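Local coordinates for protein catalase A (PDB 1A4E) that probably breaks down hydrogen peroxide made by peroxisomal oxidases into water and oxygen, using heme, as a homotetrameric peroxisomal catalase, at residues F183-T188 against A450-I455; K204-N209 against Q406-W411. One frame throughout, in Å; residues are numbered along the deposited sequence.

Contact 1. Residues F183-T188 against A450-I455; sequences FSDRGT and AYNIGI
Asn452 of helix 445-457 makes a buried polar contact with Phe183 and Asp185 in the loop after helix 176-182, joining the C-terminal helices of the catalase fold to its main domain. One amide nitrogen grips both loop residues. Asn452 ND2 donates to Phe183 O at 2.9 Å, meeting that oxygen from above the carbonyl plane, and to Asp185 OD1 at 3.1 Å, nearly in line with the C-O bond. Both acceptors lie in the amide plane of Asn452, so its two N-H groups are used without twisting. A water lies 2.8 Å from Asn452 OD1 and also within hydrogen-bonding distance of Asp185 OD1, while Gln445 holds Asp185 OD2. Beside this polar cluster, Phe183 CB rests 3.6 Å from Ile453 CG1, and the ring turns its edge to the backbone O of Asn452. Phe183 also meets the rings of His456, edge to face, and Trp164. A leucine in place of Asn452 would probably leave Phe183 O and Asp185 OD1 without their shared donor in a buried setting. The paired acceptors thus fix which way round the amide sits, and the carboxylate probably gains stabilisation from the N-H it receives.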
loop_
_atom_site.group_PDB
_atom_site.type_symbol
_atom_site.label_atom_id
_atom_site.label_comp_id
_atom_site.label_asym_id
_atom_site.label_seq_id
_atom_site.Cartn_x
_atom_site.Cartn_y
_atom_site.Cartn_z
ATOM N N PHE B 183 17.342 26.590 -21.391
ATOM C CA PHE B 183 16.834 27.924 -21.634
ATOM C C PHE B 183 16.902 28.414 -23.065
ATOM O O PHE B 183 16.545 29.557 -23.346
ATOM C CB PHE B 183 17.556 28.884 -20.711
ATOM C CG PHE B 183 16.956 28.861 -19.311
ATOM C CD1 PHE B 183 15.839 29.650 -19.022
ATOM C CD2 PHE B 183 17.509 28.044 -18.324
ATOM C CE1 PHE B 183 15.280 29.618 -17.744
ATOM C CE2 PHE B 183 16.941 28.018 -17.047
ATOM C CZ PHE B 183 15.828 28.803 -16.756
ATOM N N SER B 184 17.349 27.565 -23.994
ATOM C CA SER B 184 17.233 27.906 -25.401
ATOM C C SER B 184 15.803 27.549 -25.817
ATOM O O SER B 184 15.037 27.017 -25.003
ATOM C CB SER B 184 18.236 27.107 -26.223
ATOM O OG SER B 184 17.912 25.728 -26.310
ATOM N N ASP B 185 15.394 27.801 -27.067
ATOM C CA ASP B 185 14.046 27.437 -27.485
ATOM C C ASP B 185 13.816 25.938 -27.645
ATOM O O ASP B 185 12.679 25.488 -27.778
ATOM C CB ASP B 185 13.706 28.162 -28.791
ATOM C CG ASP B 185 13.441 29.662 -28.654
ATOM O OD1 ASP B 185 13.342 30.185 -27.542
ATOM O OD2 ASP B 185 13.316 30.314 -29.686
ATOM N N ARG B 186 14.900 25.152 -27.612
ATOM C CA ARG B 186 14.844 23.695 -27.574
ATOM C C ARG B 186 14.195 23.235 -26.264
ATOM O O ARG B 186 13.687 22.121 -26.180
ATOM C CB ARG B 186 16.243 23.111 -27.651
ATOM C CG ARG B 186 16.988 23.419 -28.941
ATOM C CD ARG B 186 16.514 22.524 -30.073
ATOM N NE ARG B 186 16.928 21.152 -29.819
ATOM C CZ ARG B 186 17.853 20.524 -30.559
ATOM N NH1 ARG B 186 18.454 21.129 -31.594
ATOM N NH2 ARG B 186 18.169 19.264 -30.240
ATOM N N GLY B 187 14.197 24.097 -25.233
ATOM C CA GLY B 187 13.565 23.843 -23.947
ATOM C C GLY B 187 12.039 23.857 -24.004
ATOM O O GLY B 187 11.378 23.407 -23.066
ATOM N N THR B 188 11.470 24.404 -25.091
ATOM C CA THR B 188 10.030 24.379 -25.327
ATOM C C THR B 188 9.736 23.868 -26.752
ATOM O O THR B 188 9.467 24.670 -27.647
ATOM C CB THR B 188 9.425 25.811 -25.112
ATOM O OG1 THR B 188 10.165 26.702 -25.933
ATOM C CG2 THR B 188 9.472 26.280 -23.669
ATOM N N ALA B 450 19.148 34.706 -23.916
ATOM C CA ALA B 450 19.306 35.738 -22.908
ATOM C C ALA B 450 17.991 36.225 -22.332
ATOM O O ALA B 450 17.906 36.496 -21.137
ATOM C CB ALA B 450 20.028 36.923 -23.502
ATOM N N TYR B 451 16.968 36.310 -23.189
ATOM C CA TYR B 451 15.636 36.717 -22.780
ATOM C C TYR B 451 14.968 35.641 -21.921
ATOM O O TYR B 451 14.388 35.966 -20.885
ATOM C CB TYR B 451 14.802 37.004 -24.030
ATOM C CG TYR B 451 13.348 37.354 -23.734
ATOM C CD1 TYR B 451 12.992 38.624 -23.258
ATOM C CD2 TYR B 451 12.367 36.376 -23.923
ATOM C CE1 TYR B 451 11.655 38.907 -22.974
ATOM C CE2 TYR B 451 11.033 36.656 -23.637
ATOM C CZ TYR B 451 10.688 37.919 -23.170
ATOM O OH TYR B 451 9.364 38.179 -22.896
ATOM N N ASN B 452 15.066 34.369 -22.348
ATOM C CA ASN B 452 14.483 33.229 -21.643
ATOM C C ASN B 452 15.076 33.068 -20.254
ATOM O O ASN B 452 14.352 32.755 -19.310
ATOM C CB ASN B 452 14.708 31.934 -22.432
ATOM C CG ASN B 452 13.971 31.884 -23.768
ATOM O OD1 ASN B 452 13.038 32.645 -24.021
ATOM N ND2 ASN B 452 14.366 31.011 -24.691
ATOM N N ILE B 453 16.380 33.323 -20.103
ATOM C CA ILE B 453 17.000 33.260 -18.791
ATOM C C ILE B 453 16.597 34.503 -18.006
ATOM O O ILE B 453 16.220 34.400 -16.845
ATOM C CB ILE B 453 18.538 33.195 -18.915
ATOM C CG1 ILE B 453 18.957 32.016 -19.765
ATOM C CG2 ILE B 453 19.147 33.008 -17.529
ATOM C CD1 ILE B 453 20.442 31.988 -20.168
ATOM N N GLY B 454 16.610 35.670 -18.659
ATOM C CA GLY B 454 16.336 36.947 -18.020
ATOM C C GLY B 454 14.969 37.054 -17.371
ATOM O O GLY B 454 14.886 37.507 -16.231
ATOM N N ILE B 455 13.902 36.616 -18.059
ATOM C CA ILE B 455 12.555 36.678 -17.499
ATOM C C ILE B 455 12.320 35.685 -16.359
ATOM O O ILE B 455 11.395 35.858 -15.566
ATOM C CB ILE B 455 11.476 36.434 -18.587
ATOM C CG1 ILE B 455 11.558 35.050 -19.215
ATOM C CG2 ILE B 455 11.639 37.553 -19.599
ATOM C CD1 ILE B 455 10.396 34.749 -20.178
HETATM O O HOH W 1 11.751 32.376 -26.479
#

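Contact 2. Residues K204-N209 against Q406-W411; sequences KWSNKN and QHQEVW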
loop_
_atom_site.group_PDB
_atom_site.type_symbol
_atom_site.label_atom_id
_atom_site.label_comp_id
_atom_site.label_asym_id
_atom_site.label_seq_id
_atom_site.Cartn_x
_atom_site.Cartn_y
_atom_site.Cartn_z
ATOM N N LYS B 204 27.682 0.434 -22.819
ATOM C CA LYS B 204 28.665 -0.473 -23.378
ATOM C C LYS B 204 27.945 -1.543 -24.166
ATOM O O LYS B 204 27.178 -2.315 -23.599
ATOM C CB LYS B 204 29.501 -1.129 -22.277
ATOM C CG LYS B 204 30.457 -0.131 -21.623
ATOM C CD LYS B 204 31.387 -0.813 -20.632
ATOM C CE LYS B 204 30.654 -1.250 -19.372
ATOM N NZ LYS B 204 31.530 -1.996 -18.488
ATOM N N TRP B 205 28.109 -1.556 -25.493
ATOM C CA TRP B 205 27.513 -2.590 -26.323
ATOM C C TRP B 205 28.599 -3.549 -26.786
ATOM O O TRP B 205 29.722 -3.139 -27.077
ATOM C CB TRP B 205 26.814 -1.969 -27.542
ATOM C CG TRP B 205 25.553 -1.140 -27.259
ATOM C CD1 TRP B 205 25.117 -0.858 -25.983
ATOM C CD2 TRP B 205 24.737 -0.580 -28.212
ATOM N NE1 TRP B 205 24.045 -0.121 -26.119
ATOM C CE2 TRP B 205 23.777 0.073 -27.420
ATOM C CE3 TRP B 205 24.661 -0.517 -29.603
ATOM C CZ2 TRP B 205 22.730 0.788 -28.002
ATOM C CZ3 TRP B 205 23.610 0.204 -30.184
ATOM C CH2 TRP B 205 22.651 0.851 -29.394
ATOM N N SER B 206 28.288 -4.848 -26.831
ATOM C CA SER B 206 29.252 -5.873 -27.213
ATOM C C SER B 206 28.752 -6.719 -28.362
ATOM O O SER B 206 27.547 -6.953 -28.458
ATOM C CB SER B 206 29.532 -6.814 -26.062
ATOM O OG SER B 206 30.038 -6.106 -24.955
ATOM N N ASN B 207 29.640 -7.165 -29.258
ATOM C CA ASN B 207 29.230 -8.107 -30.289
ATOM C C ASN B 207 29.409 -9.531 -29.771
ATOM O O ASN B 207 29.864 -9.741 -28.642
ATOM C CB ASN B 207 30.054 -7.898 -31.562
ATOM C CG ASN B 207 31.561 -8.130 -31.494
ATOM O OD1 ASN B 207 32.102 -8.892 -30.695
ATOM N ND2 ASN B 207 32.291 -7.486 -32.401
ATOM N N LYS B 208 29.082 -10.532 -30.587
ATOM C CA LYS B 208 29.188 -11.916 -30.166
ATOM C C LYS B 208 30.601 -12.442 -29.979
ATOM O O LYS B 208 30.785 -13.428 -29.266
ATOM C CB LYS B 208 28.414 -12.763 -31.167
ATOM C CG LYS B 208 26.949 -12.635 -30.788
ATOM C CD LYS B 208 26.011 -13.116 -31.874
ATOM C CE LYS B 208 24.609 -13.212 -31.293
ATOM N NZ LYS B 208 23.615 -13.361 -32.344
ATOM N N ASN B 209 31.606 -11.770 -30.560
ATOM C CA ASN B 209 33.009 -12.135 -30.372
ATOM C C ASN B 209 33.631 -11.611 -29.080
ATOM O O ASN B 209 34.766 -11.969 -28.757
ATOM C CB ASN B 209 33.856 -11.622 -31.527
ATOM C CG ASN B 209 33.756 -12.439 -32.806
ATOM O OD1 ASN B 209 32.681 -12.779 -33.300
ATOM N ND2 ASN B 209 34.900 -12.740 -33.427
ATOM N N GLN B 406 32.847 -8.720 -17.453
ATOM C CA GLN B 406 34.211 -9.187 -17.141
ATOM C C GLN B 406 35.279 -8.859 -18.180
ATOM O O GLN B 406 36.445 -8.602 -17.876
ATOM C CB GLN B 406 34.362 -10.697 -17.010
ATOM C CG GLN B 406 33.344 -11.558 -16.327
ATOM C CD GLN B 406 32.182 -11.978 -17.214
ATOM O OE1 GLN B 406 31.264 -11.210 -17.490
ATOM N NE2 GLN B 406 32.173 -13.231 -17.647
ATOM N N HIS B 407 34.843 -8.957 -19.435
ATOM C CA HIS B 407 35.660 -8.710 -20.614
ATOM C C HIS B 407 36.008 -7.250 -20.869
ATOM O O HIS B 407 36.761 -6.922 -21.784
ATOM C CB HIS B 407 34.927 -9.284 -21.823
ATOM C CG HIS B 407 33.584 -8.632 -22.162
ATOM N ND1 HIS B 407 33.194 -8.236 -23.370
ATOM C CD2 HIS B 407 32.552 -8.363 -21.288
ATOM C CE1 HIS B 407 31.987 -7.748 -23.268
ATOM N NE2 HIS B 407 31.612 -7.831 -22.015
ATOM N N GLN B 408 35.443 -6.364 -20.050
ATOM C CA GLN B 408 35.622 -4.941 -20.216
ATOM C C GLN B 408 36.677 -4.368 -19.275
ATOM O O GLN B 408 37.736 -4.981 -19.142
ATOM C CB GLN B 408 34.227 -4.320 -20.048
ATOM C CG GLN B 408 33.344 -4.855 -21.175
ATOM C CD GLN B 408 31.881 -4.465 -21.163
ATOM O OE1 GLN B 408 31.279 -4.288 -20.110
ATOM N NE2 GLN B 408 31.266 -4.347 -22.339
ATOM N N GLU B 409 36.469 -3.231 -18.606
ATOM C CA GLU B 409 37.485 -2.595 -17.771
ATOM C C GLU B 409 37.897 -3.349 -16.516
ATOM O O GLU B 409 37.145 -4.151 -15.961
ATOM C CB GLU B 409 37.038 -1.225 -17.300
ATOM C CG GLU B 409 36.483 -0.282 -18.360
ATOM C CD GLU B 409 34.956 -0.277 -18.518
ATOM O OE1 GLU B 409 34.282 -1.295 -18.339
ATOM O OE2 GLU B 409 34.430 0.780 -18.834
ATOM N N VAL B 410 39.145 -3.099 -16.107
ATOM C CA VAL B 410 39.674 -3.609 -14.855
ATOM C C VAL B 410 39.749 -2.366 -13.980
ATOM O O VAL B 410 40.254 -1.309 -14.371
ATOM C CB VAL B 410 41.080 -4.243 -15.049
ATOM C CG1 VAL B 410 41.688 -4.708 -13.725
ATOM C CG2 VAL B 410 40.921 -5.463 -15.947
ATOM N N TRP B 411 39.166 -2.492 -12.793
ATOM C CA TRP B 411 39.116 -1.389 -11.851
ATOM C C TRP B 411 40.129 -1.620 -10.742
ATOM O O TRP B 411 40.441 -2.761 -10.385
ATOM C CB TRP B 411 37.694 -1.281 -11.273
ATOM C CG TRP B 411 36.621 -1.162 -12.350
ATOM C CD1 TRP B 411 35.812 -2.227 -12.654
ATOM C CD2 TRP B 411 36.371 -0.063 -13.134
ATOM N NE1 TRP B 411 35.049 -1.811 -13.634
ATOM C CE2 TRP B 411 35.339 -0.537 -13.957
ATOM C CE3 TRP B 411 36.849 1.240 -13.276
ATOM C CZ2 TRP B 411 34.772 0.285 -14.931
ATOM C CZ3 TRP B 411 36.281 2.060 -14.252
ATOM C CH2 TRP B 411 35.252 1.589 -15.073
HETATM O O HOH W 2 28.460 -4.716 -23.260
HETATM O O HOH W 3 32.037 1.228 -17.545
#
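The end of strand 203-206 faces a loop without regular structure at 406-411, and the backbones stay well apart, Lys204 and Gln408 being closest at 8.9 Å between their CA atoms, so side chains and water bridge the gap. Lys204 spans much of it. Its chain bends at chi3 (-72°), and the ammonium lands between two oxygens: NZ lies 2.8 Å from Gln408 OE1, above the plane of that carbonyl, and 2.8 Å from Glu409 OE1 in a salt bridge that uses the syn lone pair. Gln405 OE1 takes a further bond from the same nitrogen, which therefore has three side-chain oxygens around it; this oxygen-rich setting would probably favour the charged form of the lysine. Gln408 reaches in with an extended chain, and its CD also packs 3.7 Å from Lys204 CD. The other end of its amide is tied by water: one molecule accepts from Gln408 NE2 at 3.0 Å, donates to Lys204 O and lies 2.7 Å from Ser206 OG. Glu409 OE2 receives a bond from a second water and is also held by Tyr214. Next to the serine, the His407 ring presents its edge, with CE1 3.1 Å from Ser206 OG, while Gln408 CG sits over the centre of one ring face. Gly210 O holds His407 ND1. Strand 203-206 is paired antiparallel with 212-221 and 326-328 in the large antiparallel sheet, and Trp212 of the former touches Lys204, Ser206 and Gln408 and meets the His407 ring edge to face. At the far end of the loop, Trp411 begins strand 411-418 and pairs antiparallel with a strand of a second subunit.

How the contacts relate
Both contacts are largely buried and distant from the annotated sites, yet they share no helix or strand; their centres lie 41 Å apart and their nearest atoms about 19 Å. Along the chain, contact 2 is nested within the loop closed by contact 1. Contact 1 lies among helices within one subunit, where a neutral amide serves two acceptors beside apolar packing. Contact 2 joins a strand of the large antiparallel sheet to a loop without regular structure, where His407 is partly exposed and the chain runs on into a subunit interface. Its chemistry is correspondingly more ionic and wetter: a salt bridge and two waters, against a single water and no salt bridge in contact 1.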